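PDB 3OOV: methyl-accepting chemotaxis protein, putative, which probably senses a small-molecule signal through a GAF domain and relays it to the bacterial chemotaxis machinery. Local coordinates for residues 8-13 against 21-26; 26-31 against 150-155; 49-54 against 58-63; 76-81 against 96-101. All blocks are in the same frame, centred on the assembly; numbering follows the deposited sequence.

How the contacts relate
The four contacts illustrate how a GAF fold dresses both faces of one antiparallel sheet. Contacts 1 and 2 lie on the same side of the chain's centre and share helix 17-31, which meets helix 7-13 in the first and helix 143-167 in the second. Contact 2 is the buried one, without a hydrogen bond or charge; the others are partly buried. Contact 1 adds a guanidinium at its margin, and contact 4, across the centre from it, brings a lysine chain against an aromatic ring. Contact 3 joins a strand of the sheet to the loop that follows, and touches both sides: Ala53 packs on helix 17-31 of contact 1, whereas Leu49 meets Ile76 of contact 4.

Contact 1: 8-13 against 21-26; sequences SSRIQK and LRLCAE
Leu23 gives the main contact of helix 17-31 with helix 7-13, and each of its branches has a separate task. The two short segments run almost exactly antiparallel, at 175°, with their axes 9.7 Å apart, and Ile11 and Leu23 are the nearest pair along their backbones. Leu23 CD1 rests against the main chain of the other helix, 3.8 Å from Arg10 O. Its second methyl, CD2, meets the side chain of the same arginine, lying 3.8 Å from Arg10 NH2. To get there the arginine bends at its second and third torsions and crosses Leu23 at about a right angle, bringing NE and NH2 of the guanidinium obliquely up to the methyl. Nearer the root of Leu23, CB passes Ile11 CG1 at 4.2 Å, the two side chains sliding by each other in opposite directions. One residue on, Cys24 takes up the end of the isoleucine: its SG lies 3.7 Å from Ile11 CD1. The thiol reaches that place because SG is anti to its own carbonyl carbon (chi1 -78°). At the last turn the Glu26 side chain sets out toward the partner helix, but Glu26 OE2 stays 4.7 Å from Arg10 NH2, near enough for some attraction, though not for a salt bridge. Apolar atoms therefore hold the middle, with Arg10 at the margin and Glu26 close by. Ile11 and Cys24 also reach Ala159 and Ala156 of helix 143-167. The whole is an antiparallel helical hairpin, whose second arm lies on the sheet of a GAF fold through Leu21 and Ala25.

Contact 2: 26-31 against 150-155; sequences EGLHDV and KLFADQ
Gly27 and Leu28 together receive the ring of Phe152, which projects from helix 143-167 toward helix 17-31. At Gly27 there is no side chain, and the rim of the ring draws up to the bare backbone: Phe152 CE1 lies 4.1 Å from Gly27 C. The same ring carbon is 3.9 Å from Leu28 N, which places it beside the peptide that joins the two residues. A beta carbon on Gly27 would lie tight against this ring atom. Leu28 supplies the larger part of the contact. Its CG sits over one face of the ring, 3.9 Å from the centroid of Phe152 and 16° off the normal, a CH-pi contact displaced somewhat toward the rim. The branches extend this cover: Leu28 CD2 comes to 3.6 Å from Phe152 CD2, and Leu28 CD1 reaches back to the root of the side chain, 4.0 Å from Phe152 CB. The leucine starts off to one side of the partner helix, and with CG anti to its carbonyl carbon (chi1 -86°) its forked end swings in over the ring. Leucine and phenylalanine thus run past each other in opposite directions, and no hydrogen bond links the two segments. The wider pi-type turn at 27-31 includes both contact residues of this helix, and Leu28 is also backbone-bonded to Tyr34. On the other helix, Lys150 makes a salt bridge with Asp143 of the second subunit. Phe130 of strand 125-133 touches Leu28, Phe152 and Ala153, which places the pair where the two helices meet above the sheet.

Contact 3: 49-54 against 58-63; sequences LSFVAA and ADFNPA
Two carbonyl oxygens come close with no hydrogen bond between them: Phe51 O and Pro62 O are 3.3 Å apart, both acceptors. Beside them Pro62 CB lies 3.6 Å from Phe51 CD2, and the proline side chain crosses the phenylalanine at about a right angle. The rings of Phe51 and Phe60 form a T-shaped pair, the edge of Phe60 directed at the face of Phe51, with centroids 5.2 Å apart and planes at 67°. Phe60 CZ touches down 3.7 Å from Phe51 CE1. The Phe51 ring arrives there with CG anti to the backbone N (chi1 -153°). Ala54 CB fills in at another part of the Phe60 edge, 3.6 Å from Phe60 CE2. Replacing Phe51 with an alanine would probably deprive the edge of Phe60 of its aromatic face and open a gap beside Pro62. In the loop, Asn61 OD1 accepts from Ala63 N, 3.2 Å away, an Asx turn that carries the chain round Pro62. Val52 and Ala53 form a classic beta bulge opposite Ile39 of strand 36-42, and both side chains lean on helix 17-31, while Phe51 packs on Asn38 and Leu40.

Contact 4: 76-81 against 96-101; sequences ITKCFT and TDFRLQ
Ile76 faces Leu100 and Lys78 faces Phe98, at CA to CA distances of 8.1 and 8.2 Å, as a regular helix stands beside a 3-10 turn (96-98) and the extended chain that follows it. This is a helix of the GAF fold flanked on one side by the long loop between strands 86-88 and 115-122. Lys78 carries most of the contact. Its chain bends at every torsion beyond the first, so that the methylene CE, rather than the ammonium, meets the ring: CE is 3.3 Å from Phe98 CE1, a close approach, and the two side chains cross at about a right angle. The ring also lies nearly parallel to that of Tyr94, touches Ile88, and packs on Asp82 of the second subunit. A serine in place of Phe98 is likely to leave Lys78 CE without the ring it rests on and the Tyr94 ring without its neighbour. Asp97 OD1, near the plane of the Phe98 ring, remains 4.2 Å from Lys78 NZ, too far for a salt bridge though probably attractive. At the start of the helical segment Ile76 rests on Ile117 and Val129 of the sheet, and its CD1 meets Leu100 CD2 at 4.1 Å.

Contact 1: 8-13 against 21-26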
loop_
_atom_site.group_PDB
_atom_site.type_symbol
_atom_site.label_atom_id
_atom_site.label_comp_id
_atom_site.label_asym_id
_atom_site.label_seq_id
_atom_site.Cartn_x
_atom_site.Cartn_y
_atom_site.Cartn_z
ATOM N N SER A 8 -10.884 9.014 21.656
ATOM C CA SER A 8 -11.781 9.362 20.546
ATOM C C SER A 8 -12.655 10.521 21.037
ATOM O O SER A 8 -12.972 11.487 20.293
ATOM C CB SER A 8 -12.633 8.169 20.109
ATOM O OG SER A 8 -13.591 8.556 19.126
ATOM N N SER A 9 -12.998 10.406 22.319
ATOM C CA SER A 9 -13.739 11.412 23.051
ATOM C C SER A 9 -12.969 12.761 23.136
ATOM O O SER A 9 -13.553 13.825 22.920
ATOM C CB SER A 9 -14.084 10.860 24.439
ATOM O OG SER A 9 -14.827 11.810 25.163
ATOM N N ARG A 10 -11.678 12.713 23.420
ATOM C CA ARG A 10 -10.890 13.941 23.579
ATOM C C ARG A 10 -10.542 14.647 22.258
ATOM O O ARG A 10 -10.376 15.860 22.207
ATOM C CB ARG A 10 -9.648 13.642 24.390
ATOM C CG ARG A 10 -9.936 13.901 25.856
ATOM C CD ARG A 10 -9.363 12.858 26.781
ATOM N NE ARG A 10 -7.925 12.709 26.688
ATOM C CZ ARG A 10 -7.313 11.522 26.632
ATOM N NH1 ARG A 10 -8.045 10.394 26.680
ATOM N NH2 ARG A 10 -5.977 11.449 26.548
ATOM N N ILE A 11 -10.443 13.857 21.195
ATOM C CA ILE A 11 -10.193 14.387 19.862
ATOM C C ILE A 11 -11.380 15.312 19.547
ATOM O O ILE A 11 -11.218 16.510 19.298
ATOM C CB ILE A 11 -9.994 13.225 18.837
ATOM C CG1 ILE A 11 -8.598 12.610 19.067
ATOM C CG2 ILE A 11 -10.213 13.699 17.404
ATOM C CD1 ILE A 11 -8.334 11.301 18.322
ATOM N N GLN A 12 -12.560 14.708 19.650
ATOM C CA GLN A 12 -13.869 15.300 19.520
ATOM C C GLN A 12 -13.969 16.688 20.163
ATOM O O GLN A 12 -14.495 17.623 19.568
ATOM C CB GLN A 12 -14.833 14.313 20.169
ATOM C CG GLN A 12 -16.226 14.152 19.542
ATOM C CD GLN A 12 -16.245 13.634 18.085
ATOM O OE1 GLN A 12 -16.669 12.498 17.839
ATOM N NE2 GLN A 12 -15.841 14.487 17.118
ATOM N N LYS A 13 -13.394 16.827 21.350
ATOM C CA LYS A 13 -13.467 18.075 22.145
ATOM C C LYS A 13 -12.503 19.164 21.702
ATOM O O LYS A 13 -12.628 20.312 22.100
ATOM C CB LYS A 13 -13.187 17.728 23.606
ATOM C CG LYS A 13 -14.395 17.557 24.495
ATOM C CD LYS A 13 -14.770 18.985 25.063
ATOM C CE LYS A 13 -15.242 18.910 26.526
ATOM N NZ LYS A 13 -14.163 18.437 27.481
ATOM N N LEU A 21 -3.597 15.858 16.609
ATOM C CA LEU A 21 -2.526 15.031 16.100
ATOM C C LEU A 21 -1.727 14.489 17.303
ATOM O O LEU A 21 -1.503 13.288 17.376
ATOM C CB LEU A 21 -1.651 15.843 15.151
ATOM C CG LEU A 21 -2.462 16.206 13.893
ATOM C CD1 LEU A 21 -1.632 17.055 12.955
ATOM C CD2 LEU A 21 -2.992 14.966 13.119
ATOM N N ARG A 22 -1.410 15.355 18.263
ATOM C CA ARG A 22 -0.716 14.886 19.438
ATOM C C ARG A 22 -1.481 13.761 20.179
ATOM O O ARG A 22 -0.903 12.713 20.504
ATOM C CB ARG A 22 -0.265 16.042 20.346
ATOM C CG ARG A 22 0.900 16.857 19.766
ATOM C CD ARG A 22 1.480 17.872 20.776
ATOM N NE ARG A 22 0.423 18.707 21.347
ATOM C CZ ARG A 22 0.067 19.929 20.919
ATOM N NH1 ARG A 22 0.692 20.538 19.909
ATOM N NH2 ARG A 22 -0.938 20.553 21.522
ATOM N N LEU A 23 -2.781 13.932 20.330
ATOM C CA LEU A 23 -3.656 12.937 20.969
ATOM C C LEU A 23 -3.791 11.658 20.181
ATOM O O LEU A 23 -3.865 10.551 20.773
ATOM C CB LEU A 23 -5.059 13.495 21.141
ATOM C CG LEU A 23 -5.324 14.536 22.220
ATOM C CD1 LEU A 23 -6.654 15.305 21.879
ATOM C CD2 LEU A 23 -5.400 13.851 23.658
ATOM N N CYS A 24 -3.851 11.771 18.850
ATOM C CA CYS A 24 -3.737 10.572 18.040
ATOM C C CYS A 24 -2.435 9.795 18.312
ATOM O O CYS A 24 -2.442 8.551 18.327
ATOM C CB CYS A 24 -3.783 10.901 16.549
ATOM S SG CYS A 24 -5.434 11.221 15.958
ATOM N N ALA A 25 -1.334 10.509 18.448
ATOM C CA ALA A 25 -0.046 9.874 18.579
ATOM C C ALA A 25 0.031 9.286 20.013
ATOM O O ALA A 25 0.428 8.131 20.212
ATOM C CB ALA A 25 1.035 10.852 18.338
ATOM N N GLU A 26 -0.427 10.061 21.003
ATOM C CA GLU A 26 -0.653 9.537 22.366
ATOM C C GLU A 26 -1.395 8.251 22.407
ATOM O O GLU A 26 -0.885 7.282 22.967
ATOM C CB GLU A 26 -1.241 10.580 23.339
ATOM C CG GLU A 26 -0.133 11.628 23.696
ATOM C CD GLU A 26 -0.592 12.870 24.559
ATOM O OE1 GLU A 26 0.172 13.891 24.571
ATOM O OE2 GLU A 26 -1.660 12.813 25.234
#

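Contact 2: 26-31 against 150-155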
loop_
_atom_site.group_PDB
_atom_site.type_symbol
_atom_site.label_atom_id
_atom_site.label_comp_id
_atom_site.label_asym_id
_atom_site.label_seq_id
_atom_site.Cartn_x
_atom_site.Cartn_y
_atom_site.Cartn_z
ATOM N N GLU A 26 -0.427 10.061 21.003
ATOM C CA GLU A 26 -0.653 9.537 22.366
ATOM C C GLU A 26 -1.395 8.251 22.407
ATOM O O GLU A 26 -0.885 7.282 22.967
ATOM C CB GLU A 26 -1.241 10.580 23.339
ATOM C CG GLU A 26 -0.133 11.628 23.696
ATOM C CD GLU A 26 -0.592 12.870 24.559
ATOM O OE1 GLU A 26 0.172 13.891 24.571
ATOM O OE2 GLU A 26 -1.660 12.813 25.234
ATOM N N GLY A 27 -2.541 8.186 21.745
ATOM C CA GLY A 27 -3.381 6.996 21.810
ATOM C C GLY A 27 -2.686 5.785 21.226
ATOM O O GLY A 27 -2.726 4.671 21.827
ATOM N N LEU A 28 -2.045 5.975 20.067
ATOM C CA LEU A 28 -1.388 4.871 19.378
ATOM C C LEU A 28 -0.273 4.339 20.243
ATOM O O LEU A 28 -0.069 3.136 20.248
ATOM C CB LEU A 28 -0.773 5.236 18.012
ATOM C CG LEU A 28 -1.662 5.181 16.763
ATOM C CD1 LEU A 28 -0.999 5.833 15.431
ATOM C CD2 LEU A 28 -2.125 3.710 16.495
ATOM N N HIS A 29 0.445 5.247 20.911
ATOM C CA HIS A 29 1.645 4.926 21.669
ATOM C C HIS A 29 1.255 4.379 23.054
ATOM O O HIS A 29 1.507 3.200 23.332
ATOM C CB HIS A 29 2.564 6.164 21.835
ATOM C CG HIS A 29 3.740 5.941 22.738
ATOM N ND1 HIS A 29 4.840 5.188 22.368
ATOM C CD2 HIS A 29 4.011 6.393 23.984
ATOM C CE1 HIS A 29 5.728 5.182 23.351
ATOM N NE2 HIS A 29 5.253 5.906 24.345
ATOM N N ASP A 30 0.639 5.244 23.875
ATOM C CA ASP A 30 0.242 4.946 25.261
ATOM C C ASP A 30 -0.775 3.841 25.397
ATOM O O ASP A 30 -0.694 3.062 26.314
ATOM C CB ASP A 30 -0.350 6.186 25.935
ATOM C CG ASP A 30 0.677 7.204 26.258
ATOM O OD1 ASP A 30 1.861 6.837 26.394
ATOM O OD2 ASP A 30 0.308 8.385 26.395
ATOM N N VAL A 31 -1.753 3.786 24.507
ATOM C CA VAL A 31 -2.831 2.822 24.645
ATOM C C VAL A 31 -2.532 1.580 23.864
ATOM O O VAL A 31 -2.669 0.479 24.371
ATOM C CB VAL A 31 -4.191 3.404 24.200
ATOM C CG1 VAL A 31 -5.267 2.325 24.262
ATOM C CG2 VAL A 31 -4.569 4.599 25.090
ATOM N N LYS A 150 -4.117 3.209 9.986
ATOM C CA LYS A 150 -5.157 3.728 9.064
ATOM C C LYS A 150 -6.384 4.209 9.767
ATOM O O LYS A 150 -6.957 5.221 9.368
ATOM C CB LYS A 150 -5.590 2.695 8.018
ATOM C CG LYS A 150 -4.627 2.537 6.933
ATOM C CD LYS A 150 -5.131 1.558 5.868
ATOM C CE LYS A 150 -5.998 2.261 4.812
ATOM N NZ LYS A 150 -6.195 1.311 3.635
ATOM N N LEU A 151 -6.768 3.523 10.843
ATOM C CA LEU A 151 -7.890 3.980 11.643
ATOM C C LEU A 151 -7.597 5.320 12.285
ATOM O O LEU A 151 -8.507 6.175 12.348
ATOM C CB LEU A 151 -8.224 2.960 12.725
ATOM C CG LEU A 151 -9.483 2.994 13.595
ATOM C CD1 LEU A 151 -10.799 2.782 12.802
ATOM C CD2 LEU A 151 -9.294 1.863 14.596
ATOM N N PHE A 152 -6.389 5.509 12.832
ATOM C CA PHE A 152 -6.055 6.790 13.497
ATOM C C PHE A 152 -5.818 7.927 12.502
ATOM O O PHE A 152 -6.097 9.087 12.831
ATOM C CB PHE A 152 -4.833 6.682 14.450
ATOM C CG PHE A 152 -5.184 6.104 15.812
ATOM C CD1 PHE A 152 -5.113 6.875 16.930
ATOM C CD2 PHE A 152 -5.546 4.758 15.938
ATOM C CE1 PHE A 152 -5.461 6.347 18.200
ATOM C CE2 PHE A 152 -5.887 4.237 17.164
ATOM C CZ PHE A 152 -5.834 5.036 18.305
ATOM N N ALA A 153 -5.256 7.598 11.325
ATOM C CA ALA A 153 -5.144 8.559 10.209
ATOM C C ALA A 153 -6.545 9.038 9.786
ATOM O O ALA A 153 -6.747 10.260 9.591
ATOM C CB ALA A 153 -4.378 7.985 9.020
ATOM N N ASP A 154 -7.488 8.089 9.658
ATOM C CA ASP A 154 -8.927 8.394 9.432
ATOM C C ASP A 154 -9.578 9.321 10.442
ATOM O O ASP A 154 -10.268 10.251 10.053
ATOM C CB ASP A 154 -9.789 7.142 9.441
ATOM C CG ASP A 154 -9.661 6.353 8.229
ATOM O OD1 ASP A 154 -9.193 6.914 7.209
ATOM O OD2 ASP A 154 -10.021 5.145 8.305
ATOM N N GLN A 155 -9.407 9.042 11.730
ATOM C CA GLN A 155 -9.753 10.018 12.792
ATOM C C GLN A 155 -9.060 11.390 12.708
ATOM O O GLN A 155 -9.679 12.458 12.930
ATOM C CB GLN A 155 -9.470 9.428 14.204
ATOM C CG GLN A 155 -10.159 8.028 14.461
ATOM C CD GLN A 155 -11.681 8.024 14.091
ATOM O OE1 GLN A 155 -12.477 8.835 14.620
ATOM N NE2 GLN A 155 -12.075 7.103 13.171
#

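Contact 3: 49-54 against 58-63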
loop_
_atom_site.group_PDB
_atom_site.type_symbol
_atom_site.label_atom_id
_atom_site.label_comp_id
_atom_site.label_asym_id
_atom_site.label_seq_id
_atom_site.Cartn_x
_atom_site.Cartn_y
_atom_site.Cartn_z
ATOM N N LEU A 49 7.057 19.374 4.843
ATOM C CA LEU A 49 6.334 18.792 5.963
ATOM C C LEU A 49 6.810 19.373 7.296
ATOM O O LEU A 49 7.987 19.314 7.594
ATOM C CB LEU A 49 6.642 17.309 6.001
ATOM C CG LEU A 49 6.024 16.425 4.899
ATOM C CD1 LEU A 49 6.665 14.940 5.036
ATOM C CD2 LEU A 49 4.475 16.424 4.905
ATOM N N SER A 50 5.904 19.832 8.136
ATOM C CA SER A 50 6.357 20.215 9.408
ATOM C C SER A 50 6.086 19.073 10.443
ATOM O O SER A 50 5.130 18.291 10.345
ATOM C CB SER A 50 5.836 21.611 9.776
ATOM O OG SER A 50 4.500 21.508 10.139
ATOM N N PHE A 51 7.023 18.899 11.353
ATOM C CA PHE A 51 6.976 17.765 12.249
ATOM C C PHE A 51 6.097 18.197 13.438
ATOM O O PHE A 51 6.497 19.041 14.191
ATOM C CB PHE A 51 8.409 17.438 12.659
ATOM C CG PHE A 51 8.676 15.955 13.041
ATOM C CD1 PHE A 51 9.917 15.384 12.767
ATOM C CD2 PHE A 51 7.722 15.182 13.720
ATOM C CE1 PHE A 51 10.194 14.025 13.114
ATOM C CE2 PHE A 51 7.992 13.844 14.071
ATOM C CZ PHE A 51 9.213 13.284 13.828
ATOM N N VAL A 52 4.921 17.618 13.594
ATOM C CA VAL A 52 3.909 18.080 14.560
ATOM C C VAL A 52 3.860 17.277 15.871
ATOM O O VAL A 52 3.751 17.854 16.983
ATOM C CB VAL A 52 2.495 18.117 13.886
ATOM C CG1 VAL A 52 1.387 18.443 14.928
ATOM C CG2 VAL A 52 2.488 19.155 12.764
ATOM N N ALA A 53 3.944 15.949 15.751
ATOM C CA ALA A 53 3.943 15.050 16.897
ATOM C C ALA A 53 4.990 13.972 16.727
ATOM O O ALA A 53 5.239 13.480 15.625
ATOM C CB ALA A 53 2.558 14.450 17.142
ATOM N N ALA A 54 5.655 13.662 17.843
ATOM C CA ALA A 54 6.665 12.601 17.945
ATOM C C ALA A 54 6.465 12.043 19.317
ATOM O O ALA A 54 6.658 12.725 20.317
ATOM C CB ALA A 54 8.038 13.122 17.795
ATOM N N ALA A 58 12.854 9.875 22.804
ATOM C CA ALA A 58 13.268 10.698 23.977
ATOM C C ALA A 58 14.122 11.880 23.531
ATOM O O ALA A 58 14.870 11.774 22.540
ATOM C CB ALA A 58 14.057 9.804 25.131
ATOM N N ASP A 59 14.091 12.953 24.313
ATOM C CA ASP A 59 15.045 14.090 24.150
ATOM C C ASP A 59 14.786 14.796 22.783
ATOM O O ASP A 59 15.715 15.155 22.047
ATOM C CB ASP A 59 16.524 13.625 24.253
ATOM C CG ASP A 59 16.887 12.940 25.637
ATOM O OD1 ASP A 59 16.160 13.173 26.647
ATOM O OD2 ASP A 59 17.897 12.132 25.671
ATOM N N PHE A 60 13.517 14.979 22.458
ATOM C CA PHE A 60 13.145 15.475 21.139
ATOM C C PHE A 60 11.820 16.176 21.210
ATOM O O PHE A 60 10.827 15.667 21.702
ATOM C CB PHE A 60 13.130 14.352 20.072
ATOM C CG PHE A 60 12.685 14.791 18.709
ATOM C CD1 PHE A 60 13.435 15.673 17.957
ATOM C CD2 PHE A 60 11.516 14.270 18.146
ATOM C CE1 PHE A 60 13.034 16.048 16.670
ATOM C CE2 PHE A 60 11.139 14.620 16.847
ATOM C CZ PHE A 60 11.877 15.499 16.120
ATOM N N ASN A 61 11.852 17.381 20.732
ATOM C CA ASN A 61 10.664 18.162 20.571
ATOM C C ASN A 61 10.692 18.461 19.081
ATOM O O ASN A 61 11.695 19.044 18.606
ATOM C CB ASN A 61 10.803 19.472 21.351
ATOM C CG ASN A 61 9.504 20.265 21.374
ATOM O OD1 ASN A 61 8.576 20.042 20.562
ATOM N ND2 ASN A 61 9.426 21.203 22.309
ATOM N N PRO A 62 9.643 18.021 18.359
ATOM C CA PRO A 62 9.522 18.215 16.924
ATOM C C PRO A 62 9.195 19.689 16.498
ATOM O O PRO A 62 9.400 20.021 15.349
ATOM C CB PRO A 62 8.383 17.271 16.552
ATOM C CG PRO A 62 7.521 17.225 17.790
ATOM C CD PRO A 62 8.531 17.198 18.877
ATOM N N ALA A 63 8.773 20.552 17.412
ATOM C CA ALA A 63 8.479 21.990 17.098
ATOM C C ALA A 63 9.586 22.711 16.329
ATOM O O ALA A 63 10.733 22.756 16.767
ATOM C CB ALA A 63 8.136 22.819 18.412
#

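Contact 4: 76-81 against 96-101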
loop_
_atom_site.group_PDB
_atom_site.type_symbol
_atom_site.label_atom_id
_atom_site.label_comp_id
_atom_site.label_asym_id
_atom_site.label_seq_id
_atom_site.Cartn_x
_atom_site.Cartn_y
_atom_site.Cartn_z
ATOM N N ILE A 76 8.862 8.580 2.694
ATOM C CA ILE A 76 7.863 9.467 3.248
ATOM C C ILE A 76 7.254 10.344 2.155
ATOM O O ILE A 76 6.039 10.488 2.053
ATOM C CB ILE A 76 8.432 10.343 4.399
ATOM C CG1 ILE A 76 8.693 9.447 5.629
ATOM C CG2 ILE A 76 7.439 11.463 4.768
ATOM C CD1 ILE A 76 9.575 10.067 6.696
ATOM N N THR A 77 8.109 10.934 1.348
ATOM C CA THR A 77 7.619 11.676 0.185
ATOM C C THR A 77 6.770 10.801 -0.753
ATOM O O THR A 77 5.743 11.272 -1.301
ATOM C CB THR A 77 8.835 12.219 -0.595
ATOM O OG1 THR A 77 9.499 13.119 0.272
ATOM C CG2 THR A 77 8.404 12.984 -1.909
ATOM N N LYS A 78 7.192 9.553 -0.975
ATOM C CA LYS A 78 6.382 8.675 -1.869
ATOM C C LYS A 78 5.062 8.380 -1.302
ATOM O O LYS A 78 4.068 8.340 -2.065
ATOM C CB LYS A 78 7.093 7.384 -2.232
ATOM C CG LYS A 78 8.190 7.599 -3.241
ATOM C CD LYS A 78 9.395 6.707 -2.984
ATOM C CE LYS A 78 9.069 5.294 -3.378
ATOM N NZ LYS A 78 8.682 5.291 -4.876
ATOM N N CYS A 79 5.009 8.107 0.022
ATOM C CA CYS A 79 3.710 7.935 0.681
ATOM C C CYS A 79 2.773 9.147 0.415
ATOM O O CYS A 79 1.550 8.999 0.094
ATOM C CB CYS A 79 3.884 7.806 2.216
ATOM S SG CYS A 79 2.323 7.668 3.091
ATOM N N PHE A 80 3.329 10.336 0.649
ATOM C CA PHE A 80 2.555 11.576 0.551
ATOM C C PHE A 80 2.044 11.762 -0.919
ATOM O O PHE A 80 0.847 12.001 -1.138
ATOM C CB PHE A 80 3.424 12.776 0.928
ATOM C CG PHE A 80 2.680 14.077 0.906
ATOM C CD1 PHE A 80 1.968 14.501 2.052
ATOM C CD2 PHE A 80 2.691 14.882 -0.236
ATOM C CE1 PHE A 80 1.264 15.697 2.038
ATOM C CE2 PHE A 80 2.002 16.096 -0.263
ATOM C CZ PHE A 80 1.308 16.514 0.885
ATOM N N THR A 81 2.952 11.617 -1.885
ATOM C CA THR A 81 2.628 11.785 -3.319
ATOM C C THR A 81 1.595 10.749 -3.845
ATOM O O THR A 81 0.649 11.089 -4.544
ATOM C CB THR A 81 3.949 11.814 -4.143
ATOM O OG1 THR A 81 4.821 12.811 -3.560
ATOM C CG2 THR A 81 3.737 12.357 -5.492
ATOM N N THR A 96 17.002 2.107 -3.642
ATOM C CA THR A 96 17.776 3.204 -3.076
ATOM C C THR A 96 16.974 4.488 -2.800
ATOM O O THR A 96 17.139 5.104 -1.776
ATOM C CB THR A 96 18.966 3.477 -4.003
ATOM O OG1 THR A 96 19.780 2.307 -3.971
ATOM C CG2 THR A 96 19.834 4.611 -3.509
ATOM N N ASP A 97 16.088 4.850 -3.704
ATOM C CA ASP A 97 15.237 5.996 -3.482
ATOM C C ASP A 97 14.241 5.868 -2.337
ATOM O O ASP A 97 13.515 6.815 -2.094
ATOM C CB ASP A 97 14.618 6.595 -4.799
ATOM C CG ASP A 97 13.483 5.757 -5.428
ATOM O OD1 ASP A 97 12.890 4.782 -4.869
ATOM O OD2 ASP A 97 13.172 6.127 -6.587
ATOM N N PHE A 98 14.200 4.716 -1.648
ATOM C CA PHE A 98 13.393 4.619 -0.438
ATOM C C PHE A 98 14.089 5.264 0.756
ATOM O O PHE A 98 13.400 5.780 1.625
ATOM C CB PHE A 98 12.988 3.184 -0.073
ATOM C CG PHE A 98 11.836 2.640 -0.886
ATOM C CD1 PHE A 98 11.731 2.905 -2.240
ATOM C CD2 PHE A 98 10.875 1.816 -0.294
ATOM C CE1 PHE A 98 10.662 2.401 -2.969
ATOM C CE2 PHE A 98 9.828 1.278 -1.024
ATOM C CZ PHE A 98 9.714 1.578 -2.356
ATOM N N ARG A 99 15.421 5.272 0.785
ATOM C CA ARG A 99 16.139 5.695 1.983
ATOM C C ARG A 99 15.894 7.182 2.267
ATOM O O ARG A 99 15.825 8.006 1.352
ATOM C CB ARG A 99 17.668 5.503 1.872
ATOM C CG ARG A 99 18.165 4.209 1.254
ATOM C CD ARG A 99 18.129 3.005 2.142
ATOM N NE ARG A 99 17.725 1.870 1.293
ATOM C CZ ARG A 99 18.546 0.935 0.806
ATOM N NH1 ARG A 99 19.845 0.955 1.091
ATOM N NH2 ARG A 99 18.057 -0.034 0.028
ATOM N N LEU A 100 15.811 7.519 3.533
ATOM C CA LEU A 100 15.874 8.907 3.934
ATOM C C LEU A 100 17.256 9.498 3.699
ATOM O O LEU A 100 18.243 8.846 3.937
ATOM C CB LEU A 100 15.493 9.033 5.397
ATOM C CG LEU A 100 14.101 8.530 5.711
ATOM C CD1 LEU A 100 13.719 8.784 7.215
ATOM C CD2 LEU A 100 13.104 9.126 4.759
ATOM N N GLN A 101 17.328 10.712 3.194
ATOM C CA GLN A 101 18.604 11.421 3.018
ATOM C C GLN A 101 18.655 12.590 4.022
ATOM O O GLN A 101 17.653 12.862 4.700
ATOM C CB GLN A 101 18.689 11.974 1.572
ATOM C CG GLN A 101 18.815 10.919 0.477
ATOM C CD GLN A 101 18.559 11.485 -0.977
ATOM O OE1 GLN A 101 19.032 12.568 -1.349
ATOM N NE2 GLN A 101 17.820 10.726 -1.781
#